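Local structure of metal-dependent phosphohydrolase, HDOD domain-containing (Geobacter sulfurreducens, 3HC1) at residues A62-H66 with I79-R83; F99-I103 with Y146-L151; G125-A130 with A237-C241; D212-H217 with I230-A235. The protein is of unknown function but binds two iron(III) ions in an HD-type site, consistent with a metal-dependent phosphohydrolase. All coordinates share one frame; numbering follows the deposited sequence.

Contact 1 of 4, residues A62-H66 with I79-R83; sequences ARVVH and ISSIR
Two peptide planes, S80-S81 and S81-I82, are the flat groups here, and V65 lays a methyl on a face of each. Its CG1 sits over the S80-S81 peptide, 3.2 Å from S80 O, and its CG2 over the S81-I82 peptide, 3.6 Å from I82 N. The motif is a helix N-terminus packed on a neighbouring helix: S81 is the N-cap residue of helix 82-108, and the turn leading into it wraps around one valine of helix 58-69. The cap itself faces elsewhere, with S81 OG bonded to D84 N and S80 OG to the D84 carboxylate, so across the contact the turn offers backbone rather than hydroxyls. V65 reaches it because CG1 is anti to its own N (chi1 -179°), which spreads the two methyls along the incoming chain. CG1 also meets the start of the turn, with I79 CG2 4.2 Å away. No hydrogen bond crosses between the two segments; the contact is van der Waals throughout, in a partly buried spot far from the iron site. At the far end of the turn, I82 packs against V64. Its CG1 extends away from the backbone N, and chi2 of 66° then bends the end of the chain toward helix 58-69, where CD1 crosses V64 obliquely and stops 3.7 Å from V64 CG1.

Contact 2 of 4, residues F99-I103 with Y146-L151; sequences FTCAI and YVAGLL
Helices 82-108 and 142-150 run nearly parallel where F99-I103 faces Y146-L151, their local axes 11.6 Å apart at an angle of 19°, a wide gap that large side chains fill. F99 spans most of it. With CG anti to the backbone N (chi1 -179°), its ring reaches straight across, and V147 places CG2 over the centre of one face in a CH-pi contact, 3.7 Å from the ring centroid and only 7° off the normal. The other V147 methyl, CG1, stays on that face but lies out past the rim, 3.4 Å from F99 CZ. L151 CD1 approaches the same ring in its plane, at the edge, while L150 CD2 lies beside CE2. This is core packing of the all-helical HDOD domain: V33 of helix 31-39 also borders F99, and A127 of helix 116-136 touches both Y146 and L150. I103 extends the apolar patch by one turn, its CG2 lying 3.6 Å from L150 CD2 and its CD1 next to L151 CD2. On the other flank the partners are polar. Y146 stretches its ring toward helix 82-108 until OH comes within 2.6 Å of T100 OG1, the two side chains meeting at about a right angle. T100 OG1 is also hydrogen-bonded to E96 O one turn earlier, so this buried threonine hydroxyl has a backbone partner on its own helix as well as the phenol opposite.

Contact 3 of 4, residues G125-A130 with A237-C241; sequences GVARIA and ADEYC. With FE (Fe (III) ion), chain C.
D238 OD1 binds one of the two iron(III) ions at 2.2 Å, and the CA of that same aspartate rests 3.7 Å from V126 CG2 on helix 116-136. H122, H152, D153 and E249 complete the protein ligands of this iron, and water 1 joins them at 2.0 Å. The side chain of D238 leaves its helix away from helix 116-136, and with CG anti to the backbone N (chi1 170°) it carries OD1 to the metal. The two helices cross steeply, at 120°, with A237 at the closest point: its CB presses on the backbone of the other helix, 3.5 Å from A130 N, and touches A130 CB and I129 CG2. I129 sends CD1 further along, onto C241 SG at 3.4 Å, and meets Y240 CD1 with the two side chains at about a right angle. V126 CG1 meets A237 CB, and V126 CG2 meets C241 SG. An alanine in place of V126 would take away both methyls and is likely to open a gap beside A237, D238 CA and C241, leaving that turn less firmly backed. Apolar packing thus backs a carboxylate ligand: V126 also touches H152, so one valine lies behind two ligands of the same iron.

Contact 4 of 4, residues D212-H217 with I230-A235; sequences DTILYH and IVAMVA. With FE (Fe (III) ion), chain B.
I230 begins the meeting, its CG2 lying 3.8 Å from T213 OG1, a hydroxyl that is bonded to F209 O. V231 comes next: it and T213 slide past each other in opposite directions, with V231 CG2 3.7 Å from T213 OG1, and V231 CG1 touches Y216 CB at 4.0 Å. One turn on, V234 crosses T213 at about a right angle, with CG1 3.6 Å from T213 CG2. That methyl reaches V234 because it is anti to the threonine N, while OG1 (chi1 -66°) sits beside the backbone N. Exchanging T213 for a glycine would remove both branches and would probably leave a gap between V231 and V234 as well as F209 O without its hydroxyl partner. A235 ends the walk, its CB 3.2 Å from H217 O and its CA making a CA-H...O contact to the same oxygen. The ring of H217 binds the second iron(III) through NE2 at 2.2 Å; its weak ND1 hydrogen bond to I214 O, with the iron bond, probably limits the ring's rotation. With D153, H193, H218, E249 and water 1 around that metal, this is one half of a two-iron HD-type site.

How the contacts relate
Contacts 2, 3 and 4 form one buried cluster, with centres 11 to 14 Å apart, while contact 1 lies 18 Å from contact 2 and 31 Å from contact 4, with contacts 1 and 4 on opposite sides of the chain's centre. Helix 82-108 joins contacts 1 and 2, and R63 NH1 probably bonds C101 O between them. Helix 229-243 serves both contacts 3 and 4. Along the chain contact 1 closes first, contacts 2 and 3 alternate their segments, and contact 4 falls wholly between the two halves of contact 3. A127, A148 and V234 pack the three inner contacts together. Water 1 binds both irons, so contacts 3 and 4 meet at a single dinuclear site.

Contact 1 of 4, residues A62-H66 with I79-R83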
loop_
_atom_site.group_PDB
_atom_site.type_symbol
_atom_site.label_atom_id
_atom_site.label_comp_id
_atom_site.label_asym_id
_atom_site.label_seq_id
_atom_site.Cartn_x
_atom_site.Cartn_y
_atom_site.Cartn_z
ATOM N N ALA A 62 5.466 20.831 6.415
ATOM C CA ALA A 62 4.422 21.413 5.564
ATOM C C ALA A 62 3.570 20.359 4.841
ATOM O O ALA A 62 2.362 20.545 4.648
ATOM C CB ALA A 62 5.046 22.376 4.550
ATOM N N ARG A 63 4.197 19.257 4.428
ATOM C CA ARG A 63 3.458 18.163 3.818
ATOM C C ARG A 63 2.471 17.594 4.820
ATOM O O ARG A 63 1.302 17.400 4.482
ATOM C CB ARG A 63 4.382 17.049 3.318
ATOM C CG ARG A 63 5.074 17.307 1.977
ATOM C CD ARG A 63 5.926 16.112 1.652
ATOM N NE ARG A 63 7.010 16.386 0.727
ATOM C CZ ARG A 63 7.945 15.486 0.405
ATOM N NH1 ARG A 63 7.936 14.267 0.936
ATOM N NH2 ARG A 63 8.905 15.805 -0.444
ATOM N N VAL A 64 2.939 17.360 6.055
ATOM C CA VAL A 64 2.090 16.769 7.093
ATOM C C VAL A 64 0.898 17.675 7.442
ATOM O O VAL A 64 -0.251 17.214 7.500
ATOM C CB VAL A 64 2.887 16.414 8.356
ATOM C CG1 VAL A 64 1.949 16.056 9.518
ATOM C CG2 VAL A 64 3.862 15.288 8.058
ATOM N N VAL A 65 1.162 18.964 7.617
ATOM C CA VAL A 65 0.069 19.934 7.860
ATOM C C VAL A 65 -0.984 19.898 6.718
ATOM O O VAL A 65 -2.193 19.913 6.983
ATOM C CB VAL A 65 0.629 21.352 8.100
ATOM C CG1 VAL A 65 -0.487 22.348 8.371
ATOM C CG2 VAL A 65 1.590 21.303 9.262
ATOM N N HIS A 66 -0.522 19.771 5.469
ATOM C CA HIS A 66 -1.429 19.663 4.316
ATOM C C HIS A 66 -2.329 18.407 4.370
ATOM O O HIS A 66 -3.537 18.484 4.199
ATOM C CB HIS A 66 -0.632 19.728 3.004
ATOM C CG HIS A 66 -1.463 19.558 1.775
ATOM N ND1 HIS A 66 -2.125 20.608 1.174
ATOM C CD2 HIS A 66 -1.743 18.459 1.033
ATOM C CE1 HIS A 66 -2.778 20.162 0.114
ATOM N NE2 HIS A 66 -2.574 18.860 0.013
ATOM N N ILE A 79 -6.485 22.802 10.282
ATOM C CA ILE A 79 -5.137 22.451 10.719
ATOM C C ILE A 79 -4.151 23.303 9.941
ATOM O O ILE A 79 -4.058 23.190 8.731
ATOM C CB ILE A 79 -4.841 20.976 10.449
ATOM C CG1 ILE A 79 -5.867 20.096 11.157
ATOM C CG2 ILE A 79 -3.428 20.623 10.857
ATOM C CD1 ILE A 79 -5.970 20.323 12.638
ATOM N N SER A 80 -3.439 24.170 10.650
ATOM C CA SER A 80 -2.554 25.169 10.043
ATOM C C SER A 80 -1.119 25.033 10.515
ATOM O O SER A 80 -0.188 25.259 9.740
ATOM C CB SER A 80 -3.084 26.567 10.335
ATOM O OG SER A 80 -4.103 26.537 11.330
ATOM N N SER A 81 -0.938 24.676 11.781
ATOM C CA SER A 81 0.364 24.301 12.301
ATOM C C SER A 81 0.442 22.799 12.552
ATOM O O SER A 81 -0.575 22.089 12.603
ATOM C CB SER A 81 0.638 25.035 13.612
ATOM O OG SER A 81 -0.321 24.684 14.599
ATOM N N ILE A 82 1.675 22.338 12.714
ATOM C CA ILE A 82 1.967 21.012 13.220
ATOM C C ILE A 82 1.442 20.785 14.663
ATOM O O ILE A 82 1.009 19.672 15.024
ATOM C CB ILE A 82 3.482 20.756 13.133
ATOM C CG1 ILE A 82 3.761 19.267 13.204
ATOM C CG2 ILE A 82 4.270 21.616 14.155
ATOM C CD1 ILE A 82 3.212 18.506 11.964
ATOM N N ARG A 83 1.461 21.838 15.477
ATOM C CA ARG A 83 0.874 21.761 16.811
ATOM C C ARG A 83 -0.632 21.388 16.727
ATOM O O ARG A 83 -1.112 20.519 17.472
ATOM C CB ARG A 83 1.130 23.084 17.563
ATOM C CG ARG A 83 0.580 23.134 18.994
ATOM C CD ARG A 83 0.934 21.889 19.804
ATOM N NE ARG A 83 0.618 22.030 21.227
ATOM C CZ ARG A 83 0.580 21.019 22.096
ATOM N NH1 ARG A 83 0.826 19.771 21.695
ATOM N NH2 ARG A 83 0.282 21.251 23.371
#

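Contact 2 of 4, residues F99-I103 with Y146-L151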
loop_
_atom_site.group_PDB
_atom_site.type_symbol
_atom_site.label_atom_id
_atom_site.label_comp_id
_atom_site.label_asym_id
_atom_site.label_seq_id
_atom_site.Cartn_x
_atom_site.Cartn_y
_atom_site.Cartn_z
ATOM N N PHE A 99 4.288 8.961 7.945
ATOM C CA PHE A 99 4.670 7.852 7.109
ATOM C C PHE A 99 4.372 8.147 5.628
ATOM O O PHE A 99 5.227 7.971 4.773
ATOM C CB PHE A 99 3.941 6.584 7.550
ATOM C CG PHE A 99 4.307 5.387 6.751
ATOM C CD1 PHE A 99 5.411 4.629 7.101
ATOM C CD2 PHE A 99 3.556 5.020 5.653
ATOM C CE1 PHE A 99 5.758 3.520 6.355
ATOM C CE2 PHE A 99 3.911 3.900 4.900
ATOM C CZ PHE A 99 5.006 3.167 5.267
ATOM N N THR A 100 3.165 8.637 5.374
ATOM C CA THR A 100 2.678 8.955 4.023
ATOM C C THR A 100 3.492 10.065 3.376
ATOM O O THR A 100 3.861 9.983 2.204
ATOM C CB THR A 100 1.163 9.324 4.101
ATOM O OG1 THR A 100 0.462 8.187 4.639
ATOM C CG2 THR A 100 0.582 9.694 2.746
ATOM N N CYS A 101 3.767 11.116 4.152
ATOM C CA CYS A 101 4.456 12.279 3.618
ATOM C C CYS A 101 5.903 12.040 3.399
ATOM O O CYS A 101 6.473 12.713 2.577
ATOM C CB CYS A 101 4.264 13.504 4.508
ATOM S SG CYS A 101 2.537 13.989 4.499
ATOM N N ALA A 102 6.472 11.056 4.089
ATOM C CA ALA A 102 7.879 10.682 3.894
ATOM C C ALA A 102 8.011 9.640 2.788
ATOM O O ALA A 102 8.930 9.710 2.008
ATOM C CB ALA A 102 8.519 10.138 5.204
ATOM N N ILE A 103 7.101 8.677 2.730
ATOM C CA ILE A 103 7.220 7.603 1.749
ATOM C C ILE A 103 6.987 8.160 0.300
ATOM O O ILE A 103 7.400 7.547 -0.673
ATOM C CB ILE A 103 6.303 6.443 2.100
ATOM C CG1 ILE A 103 6.763 5.132 1.420
ATOM C CG2 ILE A 103 4.855 6.738 1.789
ATOM C CD1 ILE A 103 7.903 4.484 2.129
ATOM N N TYR A 146 -2.873 0.027 6.919
ATOM C CA TYR A 146 -2.599 1.153 6.051
ATOM C C TYR A 146 -1.147 1.088 5.488
ATOM O O TYR A 146 -0.929 1.229 4.282
ATOM C CB TYR A 146 -2.806 2.479 6.778
ATOM C CG TYR A 146 -2.538 3.700 5.909
ATOM C CD1 TYR A 146 -1.273 4.250 5.841
ATOM C CD2 TYR A 146 -3.546 4.308 5.186
ATOM C CE1 TYR A 146 -0.998 5.339 5.075
ATOM C CE2 TYR A 146 -3.265 5.462 4.394
ATOM C CZ TYR A 146 -1.994 5.942 4.338
ATOM O OH TYR A 146 -1.689 7.055 3.603
ATOM N N VAL A 147 -0.185 0.909 6.376
ATOM C CA VAL A 147 1.227 0.909 6.005
ATOM C C VAL A 147 1.518 -0.298 5.066
ATOM O O VAL A 147 2.131 -0.089 4.042
ATOM C CB VAL A 147 2.149 0.911 7.250
ATOM C CG1 VAL A 147 3.575 0.503 6.891
ATOM C CG2 VAL A 147 2.140 2.301 7.935
ATOM N N ALA A 148 1.013 -1.509 5.377
ATOM C CA ALA A 148 1.162 -2.691 4.491
ATOM C C ALA A 148 0.607 -2.391 3.095
ATOM O O ALA A 148 1.223 -2.748 2.084
ATOM C CB ALA A 148 0.541 -3.948 5.080
ATOM N N GLY A 149 -0.534 -1.703 3.060
ATOM C CA GLY A 149 -1.210 -1.334 1.804
ATOM C C GLY A 149 -0.427 -0.379 0.937
ATOM O O GLY A 149 -0.232 -0.590 -0.271
ATOM N N LEU A 150 0.055 0.690 1.565
ATOM C CA LEU A 150 0.827 1.694 0.829
ATOM C C LEU A 150 2.123 1.105 0.272
ATOM O O LEU A 150 2.626 1.600 -0.743
ATOM C CB LEU A 150 1.137 2.886 1.739
ATOM C CG LEU A 150 1.618 4.184 1.090
ATOM C CD1 LEU A 150 0.817 4.613 -0.107
ATOM C CD2 LEU A 150 1.598 5.302 2.152
ATOM N N LEU A 151 2.665 0.043 0.909
ATOM C CA LEU A 151 3.913 -0.545 0.471
ATOM C C LEU A 151 3.730 -1.765 -0.431
ATOM O O LEU A 151 4.723 -2.365 -0.858
ATOM C CB LEU A 151 4.767 -0.994 1.675
ATOM C CG LEU A 151 5.249 0.174 2.564
ATOM C CD1 LEU A 151 5.872 -0.375 3.825
ATOM C CD2 LEU A 151 6.258 0.979 1.731
#

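Contact 3 of 4, residues G125-A130 with A237-C241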
loop_
_atom_site.group_PDB
_atom_site.type_symbol
_atom_site.label_atom_id
_atom_site.label_comp_id
_atom_site.label_asym_id
_atom_site.label_seq_id
_atom_site.Cartn_x
_atom_site.Cartn_y
_atom_site.Cartn_z
ATOM N N GLY A 125 -4.554 4.575 -2.717
ATOM C CA GLY A 125 -5.931 4.054 -2.731
ATOM C C GLY A 125 -6.033 2.744 -1.966
ATOM O O GLY A 125 -6.882 2.593 -1.107
ATOM N N VAL A 126 -5.145 1.804 -2.282
ATOM C CA VAL A 126 -5.047 0.546 -1.586
ATOM C C VAL A 126 -4.830 0.728 -0.061
ATOM O O VAL A 126 -5.527 0.075 0.741
ATOM C CB VAL A 126 -4.005 -0.414 -2.233
ATOM C CG1 VAL A 126 -3.725 -1.724 -1.352
ATOM C CG2 VAL A 126 -4.523 -0.805 -3.649
ATOM N N ALA A 127 -3.883 1.584 0.329
ATOM C CA ALA A 127 -3.660 1.872 1.741
ATOM C C ALA A 127 -4.989 2.266 2.398
ATOM O O ALA A 127 -5.370 1.732 3.465
ATOM C CB ALA A 127 -2.625 3.002 1.925
ATOM N N ARG A 128 -5.652 3.254 1.804
ATOM C CA ARG A 128 -6.840 3.864 2.417
ATOM C C ARG A 128 -8.015 2.920 2.492
ATOM O O ARG A 128 -8.744 2.886 3.501
ATOM C CB ARG A 128 -7.248 5.136 1.697
ATOM C CG ARG A 128 -6.343 6.287 1.971
ATOM C CD ARG A 128 -6.721 7.560 1.210
ATOM N NE ARG A 128 -5.814 8.633 1.551
ATOM C CZ ARG A 128 -5.875 9.882 1.099
ATOM N NH1 ARG A 128 -6.829 10.273 0.260
ATOM N NH2 ARG A 128 -4.980 10.758 1.522
ATOM N N ILE A 129 -8.250 2.184 1.412
ATOM C CA ILE A 129 -9.336 1.207 1.382
ATOM C C ILE A 129 -9.046 0.046 2.311
ATOM O O ILE A 129 -9.951 -0.411 3.030
ATOM C CB ILE A 129 -9.642 0.710 -0.072
ATOM C CG1 ILE A 129 -10.352 1.868 -0.787
ATOM C CG2 ILE A 129 -10.527 -0.600 -0.052
ATOM C CD1 ILE A 129 -10.430 1.801 -2.223
ATOM N N ALA A 130 -7.802 -0.446 2.305
ATOM C CA ALA A 130 -7.443 -1.513 3.229
ATOM C C ALA A 130 -7.662 -1.062 4.689
ATOM O O ALA A 130 -8.141 -1.853 5.495
ATOM C CB ALA A 130 -6.060 -1.963 3.024
ATOM N N ALA A 237 -8.224 -5.022 -1.030
ATOM C CA ALA A 237 -8.137 -3.619 -1.439
ATOM C C ALA A 237 -7.468 -3.439 -2.810
ATOM O O ALA A 237 -7.886 -2.585 -3.599
ATOM C CB ALA A 237 -7.469 -2.750 -0.354
ATOM N N ASP A 238 -6.478 -4.257 -3.118
ATOM C CA ASP A 238 -5.801 -4.153 -4.382
ATOM C C ASP A 238 -6.730 -4.562 -5.524
ATOM O O ASP A 238 -6.871 -3.844 -6.520
ATOM C CB ASP A 238 -4.518 -4.991 -4.408
ATOM C CG ASP A 238 -3.936 -5.070 -5.773
ATOM O OD1 ASP A 238 -3.635 -4.001 -6.300
ATOM O OD2 ASP A 238 -3.821 -6.164 -6.356
ATOM N N GLU A 239 -7.362 -5.722 -5.389
ATOM C CA GLU A 239 -8.314 -6.178 -6.388
ATOM C C GLU A 239 -9.488 -5.175 -6.575
ATOM O O GLU A 239 -9.873 -4.842 -7.706
ATOM C CB GLU A 239 -8.794 -7.614 -6.095
ATOM C CG GLU A 239 -9.547 -8.189 -7.295
ATOM C CD GLU A 239 -9.687 -9.664 -7.277
ATOM O OE1 GLU A 239 -9.520 -10.202 -6.193
ATOM O OE2 GLU A 239 -9.920 -10.286 -8.343
ATOM N N TYR A 240 -9.977 -4.624 -5.470
ATOM C CA TYR A 240 -11.038 -3.644 -5.500
ATOM C C TYR A 240 -10.615 -2.413 -6.308
ATOM O O TYR A 240 -11.309 -2.019 -7.248
ATOM C CB TYR A 240 -11.472 -3.210 -4.088
ATOM C CG TYR A 240 -12.565 -2.189 -4.148
ATOM C CD1 TYR A 240 -12.278 -0.832 -4.281
ATOM C CD2 TYR A 240 -13.891 -2.575 -4.136
ATOM C CE1 TYR A 240 -13.289 0.076 -4.392
ATOM C CE2 TYR A 240 -14.893 -1.678 -4.252
ATOM C CZ TYR A 240 -14.613 -0.362 -4.364
ATOM O OH TYR A 240 -15.660 0.510 -4.496
ATOM N N CYS A 241 -9.465 -1.830 -5.947
ATOM C CA CYS A 241 -8.916 -0.672 -6.633
ATOM C C CYS A 241 -8.694 -0.943 -8.113
ATOM O O CYS A 241 -9.038 -0.112 -8.932
ATOM C CB CYS A 241 -7.658 -0.207 -5.971
ATOM S SG CYS A 241 -8.021 0.666 -4.405
HETATM FE FE FE C . -1.491 -3.363 -6.567
HETATM O O HOH W 1 -1.045 -5.291 -6.373
#

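Contact 4 of 4, residues D212-H217 with I230-A235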
loop_
_atom_site.group_PDB
_atom_site.type_symbol
_atom_site.label_atom_id
_atom_site.label_comp_id
_atom_site.label_asym_id
_atom_site.label_seq_id
_atom_site.Cartn_x
_atom_site.Cartn_y
_atom_site.Cartn_z
ATOM N N ASP A 212 5.448 -10.154 4.025
ATOM C CA ASP A 212 4.526 -11.173 3.502
ATOM C C ASP A 212 3.325 -10.544 2.735
ATOM O O ASP A 212 2.793 -11.138 1.839
ATOM C CB ASP A 212 3.999 -11.990 4.660
ATOM C CG ASP A 212 5.069 -12.849 5.335
ATOM O OD1 ASP A 212 6.267 -12.873 4.912
ATOM O OD2 ASP A 212 4.702 -13.479 6.364
ATOM N N THR A 213 2.894 -9.351 3.114
ATOM C CA THR A 213 1.796 -8.717 2.445
ATOM C C THR A 213 2.230 -8.429 0.999
ATOM O O THR A 213 1.498 -8.788 0.080
ATOM C CB THR A 213 1.376 -7.408 3.105
ATOM O OG1 THR A 213 0.834 -7.660 4.412
ATOM C CG2 THR A 213 0.338 -6.682 2.220
ATOM N N ILE A 214 3.464 -7.926 0.835
ATOM C CA ILE A 214 4.091 -7.642 -0.492
ATOM C C ILE A 214 4.215 -8.941 -1.322
ATOM O O ILE A 214 3.846 -8.962 -2.473
ATOM C CB ILE A 214 5.436 -6.928 -0.305
ATOM C CG1 ILE A 214 5.279 -5.582 0.406
ATOM C CG2 ILE A 214 6.160 -6.677 -1.657
ATOM C CD1 ILE A 214 6.663 -5.034 0.923
ATOM N N LEU A 215 4.584 -10.050 -0.676
ATOM C CA LEU A 215 4.761 -11.335 -1.356
ATOM C C LEU A 215 3.466 -11.997 -1.817
ATOM O O LEU A 215 3.423 -12.630 -2.895
ATOM C CB LEU A 215 5.519 -12.314 -0.427
ATOM C CG LEU A 215 5.861 -13.718 -0.966
ATOM C CD1 LEU A 215 6.677 -13.638 -2.269
ATOM C CD2 LEU A 215 6.604 -14.566 0.093
ATOM N N TYR A 216 2.413 -11.869 -1.018
ATOM C CA TYR A 216 1.205 -12.689 -1.184
ATOM C C TYR A 216 -0.034 -11.938 -1.636
ATOM O O TYR A 216 -1.107 -12.544 -1.771
ATOM C CB TYR A 216 0.880 -13.419 0.116
ATOM C CG TYR A 216 1.926 -14.384 0.638
ATOM C CD1 TYR A 216 2.316 -15.509 -0.093
ATOM C CD2 TYR A 216 2.456 -14.222 1.915
ATOM C CE1 TYR A 216 3.278 -16.429 0.441
ATOM C CE2 TYR A 216 3.387 -15.120 2.456
ATOM C CZ TYR A 216 3.803 -16.193 1.719
ATOM O OH TYR A 216 4.696 -17.031 2.311
ATOM N N HIS A 217 0.105 -10.635 -1.882
ATOM C CA HIS A 217 -1.059 -9.789 -2.125
ATOM C C HIS A 217 -1.853 -10.098 -3.364
ATOM O O HIS A 217 -3.002 -9.662 -3.444
ATOM C CB HIS A 217 -0.731 -8.310 -2.043
ATOM C CG HIS A 217 0.052 -7.780 -3.208
ATOM N ND1 HIS A 217 1.428 -7.637 -3.190
ATOM C CD2 HIS A 217 -0.368 -7.249 -4.379
ATOM C CE1 HIS A 217 1.823 -7.101 -4.331
ATOM N NE2 HIS A 217 0.763 -6.949 -5.103
ATOM N N ILE A 230 -4.105 -8.850 7.816
ATOM C CA ILE A 230 -3.555 -7.713 7.089
ATOM C C ILE A 230 -3.408 -8.017 5.605
ATOM O O ILE A 230 -3.819 -7.221 4.786
ATOM C CB ILE A 230 -2.208 -7.201 7.702
ATOM C CG1 ILE A 230 -2.441 -6.671 9.148
ATOM C CG2 ILE A 230 -1.645 -6.094 6.830
ATOM C CD1 ILE A 230 -1.180 -6.410 9.968
ATOM N N VAL A 231 -2.819 -9.162 5.272
ATOM C CA VAL A 231 -2.592 -9.543 3.903
ATOM C C VAL A 231 -3.946 -9.649 3.190
ATOM O O VAL A 231 -4.112 -9.142 2.078
ATOM C CB VAL A 231 -1.893 -10.917 3.729
ATOM C CG1 VAL A 231 -1.532 -11.073 2.219
ATOM C CG2 VAL A 231 -0.655 -11.056 4.614
ATOM N N ALA A 232 -4.910 -10.304 3.850
ATOM C CA ALA A 232 -6.234 -10.474 3.298
ATOM C C ALA A 232 -6.868 -9.107 2.980
ATOM O O ALA A 232 -7.444 -8.936 1.892
ATOM C CB ALA A 232 -7.095 -11.311 4.253
HETATM N N MSE A 233 -6.693 -8.131 3.897
HETATM C CA MSE A 233 -7.215 -6.777 3.728
HETATM C C MSE A 233 -6.620 -6.052 2.536
HETATM O O MSE A 233 -7.336 -5.399 1.734
HETATM C CB MSE A 233 -7.074 -5.949 5.065
HETATM C CG MSE A 233 -8.175 -6.439 6.058
HETATM SE SE MSE A 233 -7.745 -5.793 7.798
HETATM C CE MSE A 233 -8.810 -7.182 8.659
ATOM N N VAL A 234 -5.311 -6.165 2.414
ATOM C CA VAL A 234 -4.581 -5.472 1.326
ATOM C C VAL A 234 -4.837 -6.197 0.013
ATOM O O VAL A 234 -4.992 -5.528 -1.034
ATOM C CB VAL A 234 -3.075 -5.372 1.654
ATOM C CG1 VAL A 234 -2.178 -4.930 0.384
ATOM C CG2 VAL A 234 -2.838 -4.467 2.912
ATOM N N ALA A 235 -4.884 -7.536 0.019
ATOM C CA ALA A 235 -5.197 -8.248 -1.245
ATOM C C ALA A 235 -6.558 -7.845 -1.738
ATOM O O ALA A 235 -6.712 -7.603 -2.942
ATOM C CB ALA A 235 -5.149 -9.799 -1.141
HETATM FE FE FE B . 0.648 -5.859 -6.998
HETATM O O HOH W 1 -1.045 -5.291 -6.373
#